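PDB 4MH6: putative type III secretion protein YscO from Vibrio parahaemolyticus, which is of uncharacterised function but is probably a coiled-coil component of a bacterial type III secretion system. Local coordinates for residues Y68-R72 / L103-E107. Numbering follows the deposited sequence.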
loop_
_atom_site.group_PDB
_atom_site.type_symbol
_atom_site.label_atom_id
_atom_site.label_comp_id
_atom_site.label_asym_id
_atom_site.label_seq_id
_atom_site.Cartn_x
_atom_site.Cartn_y
_atom_site.Cartn_z
ATOM N N TYR A 68 -19.998 -22.166 6.557
ATOM C CA TYR A 68 -21.197 -22.346 5.775
ATOM C C TYR A 68 -21.201 -23.684 5.065
ATOM O O TYR A 68 -22.200 -24.398 5.057
ATOM C CB TYR A 68 -21.330 -21.221 4.748
ATOM C CG TYR A 68 -22.678 -21.210 4.090
ATOM C CD1 TYR A 68 -23.737 -20.557 4.688
ATOM C CD2 TYR A 68 -22.899 -21.870 2.871
ATOM C CE1 TYR A 68 -24.984 -20.542 4.099
ATOM C CE2 TYR A 68 -24.149 -21.856 2.261
ATOM C CZ TYR A 68 -25.186 -21.189 2.885
ATOM O OH TYR A 68 -26.436 -21.147 2.332
ATOM N N HIS A 69 -20.068 -24.006 4.471
ATOM C CA HIS A 69 -19.903 -25.233 3.715
ATOM C C HIS A 69 -20.394 -26.479 4.461
ATOM O O HIS A 69 -21.045 -27.362 3.877
ATOM C CB HIS A 69 -18.431 -25.385 3.356
ATOM C CG HIS A 69 -18.135 -26.633 2.609
ATOM N ND1 HIS A 69 -18.472 -26.796 1.282
ATOM C CD2 HIS A 69 -17.546 -27.788 2.998
ATOM C CE1 HIS A 69 -18.090 -27.995 0.881
ATOM N NE2 HIS A 69 -17.529 -28.619 1.903
ATOM N N VAL A 70 -20.076 -26.534 5.754
ATOM C CA VAL A 70 -20.459 -27.649 6.612
ATOM C C VAL A 70 -21.979 -27.717 6.764
ATOM O O VAL A 70 -22.575 -28.782 6.649
ATOM C CB VAL A 70 -19.797 -27.528 8.008
ATOM C CG1 VAL A 70 -20.177 -28.705 8.876
ATOM C CG2 VAL A 70 -18.290 -27.481 7.877
ATOM N N TRP A 71 -22.605 -26.584 7.044
ATOM C CA TRP A 71 -24.050 -26.567 7.172
ATOM C C TRP A 71 -24.679 -26.895 5.828
ATOM O O TRP A 71 -25.616 -27.691 5.761
ATOM C CB TRP A 71 -24.576 -25.211 7.648
ATOM C CG TRP A 71 -24.342 -24.954 9.062
ATOM C CD1 TRP A 71 -23.245 -24.343 9.621
ATOM C CD2 TRP A 71 -25.216 -25.283 10.156
ATOM N NE1 TRP A 71 -23.388 -24.270 10.992
ATOM C CE2 TRP A 71 -24.584 -24.833 11.348
ATOM C CE3 TRP A 71 -26.472 -25.888 10.244
ATOM C CZ2 TRP A 71 -25.164 -24.979 12.609
ATOM C CZ3 TRP A 71 -27.048 -26.048 11.517
ATOM C CH2 TRP A 71 -26.385 -25.600 12.678
ATOM N N ARG A 72 -24.147 -26.296 4.766
ATOM C CA ARG A 72 -24.701 -26.484 3.439
ATOM C C ARG A 72 -24.767 -27.960 3.061
ATOM O O ARG A 72 -25.800 -28.420 2.566
ATOM C CB ARG A 72 -23.914 -25.665 2.429
ATOM C CG ARG A 72 -24.583 -25.505 1.068
ATOM C CD ARG A 72 -24.305 -26.644 0.133
ATOM N NE ARG A 72 -22.880 -26.734 -0.110
ATOM C CZ ARG A 72 -22.313 -27.665 -0.855
ATOM N NH1 ARG A 72 -20.995 -27.665 -1.021
ATOM N NH2 ARG A 72 -23.059 -28.599 -1.430
ATOM N N LEU A 103 -29.211 -22.594 -1.219
ATOM C CA LEU A 103 -28.152 -22.906 -0.276
ATOM C C LEU A 103 -26.806 -22.904 -0.993
ATOM O O LEU A 103 -25.820 -22.396 -0.474
ATOM C CB LEU A 103 -28.400 -24.281 0.354
ATOM C CG LEU A 103 -29.529 -24.364 1.383
ATOM C CD1 LEU A 103 -29.864 -25.805 1.716
ATOM C CD2 LEU A 103 -29.169 -23.602 2.643
ATOM N N ARG A 104 -26.775 -23.484 -2.182
ATOM C CA ARG A 104 -25.566 -23.530 -2.980
ATOM C C ARG A 104 -25.170 -22.168 -3.559
ATOM O O ARG A 104 -23.977 -21.882 -3.707
ATOM C CB ARG A 104 -25.738 -24.526 -4.106
ATOM C CG ARG A 104 -25.775 -25.947 -3.638
ATOM C CD ARG A 104 -26.206 -26.815 -4.773
ATOM N NE ARG A 104 -26.162 -28.229 -4.447
ATOM C CZ ARG A 104 -26.558 -29.193 -5.271
ATOM N NH1 ARG A 104 -27.048 -28.887 -6.461
ATOM N NH2 ARG A 104 -26.475 -30.466 -4.897
ATOM N N GLU A 105 -26.155 -21.353 -3.922
ATOM C CA GLU A 105 -25.862 -20.027 -4.457
ATOM C C GLU A 105 -25.185 -19.183 -3.400
ATOM O O GLU A 105 -24.301 -18.389 -3.693
ATOM C CB GLU A 105 -27.128 -19.287 -4.899
ATOM C CG GLU A 105 -27.794 -19.811 -6.158
ATOM C CD GLU A 105 -28.991 -18.968 -6.580
ATOM O OE1 GLU A 105 -29.179 -17.855 -6.028
ATOM O OE2 GLU A 105 -29.750 -19.404 -7.477
ATOM N N ARG A 106 -25.641 -19.342 -2.166
ATOM C CA ARG A 106 -25.106 -18.586 -1.057
ATOM C C ARG A 106 -23.659 -18.964 -0.823
ATOM O O ARG A 106 -22.841 -18.128 -0.500
ATOM C CB ARG A 106 -25.963 -18.838 0.171
ATOM C CG ARG A 106 -25.498 -18.174 1.436
ATOM C CD ARG A 106 -25.257 -16.691 1.251
ATOM N NE ARG A 106 -24.936 -16.093 2.538
ATOM C CZ ARG A 106 -24.428 -14.876 2.708
ATOM N NH1 ARG A 106 -24.173 -14.451 3.944
ATOM N NH2 ARG A 106 -24.146 -14.094 1.659
ATOM N N GLU A 107 -23.337 -20.232 -1.014
ATOM C CA GLU A 107 -21.973 -20.675 -0.836
ATOM C C GLU A 107 -21.157 -20.127 -1.974
ATOM O O GLU A 107 -20.033 -19.704 -1.775
ATOM C CB GLU A 107 -21.876 -22.205 -0.751
ATOM C CG GLU A 107 -20.444 -22.708 -0.642
ATOM C CD GLU A 107 -20.345 -24.136 -0.157
ATOM O OE1 GLU A 107 -19.423 -24.867 -0.569
ATOM O OE2 GLU A 107 -21.195 -24.549 0.643
#
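Glu-107 is gripped by both Arg-72 and His-69 where the two long helices of this antiparallel helical hairpin, predicted to be a coiled coil, 18-84 and 90-167, run side by side, and the cluster illustrates how one carboxylate can tie two helices together. Arg-72 meets it side-on in a salt bridge with two nitrogens: NE gives a hydrogen bond of 2.9 Å to Glu-107 OE2, and NH1 a longer one of 3.2 Å to Glu-107 OE1. The guanidinium does not lie flat against the carboxylate; their planes are 60° apart, and both nitrogens come from above the carboxylate plane. A chain bent at chi2 and chi3 folds the arginine back into this position. From the opposite face, His-69 ND1 reaches Glu-107 OE1 at 2.8 Å on its syn side, nearly straight and within the imidazole plane. Two donor residues three positions apart on helix 18-84 thus fix the rotation of the carboxylate, and Lys-111 adds a further salt bridge to OE1; the nearby Arg-72 and Lys-111 would be expected to favour the ionised glutamate. Nearby, Glu-76 pairs with both Arg-72 NH2 and Arg-104 NH2, which probably offsets the closeness of the two arginines.

Outward from the charges, the local axes are 10.2 Å apart at an angle of 166°, and Tyr-68 reaches from helix 18-84 into the interface and is a main part of the packing. Its CG lies anti to the backbone N (chi1 -169°), sending the ring across to helix 90-167. Glu-107 CB packs on the CD2 side of the ring, while the CG of Arg-106 lies 3.4 Å from Tyr-68 CZ. At the far end of the ring, the hydroxyl OH sits 3.1 Å from the carbonyl O of Leu-103, near the ring plane, and 3.7 Å from Leu-103 CD2.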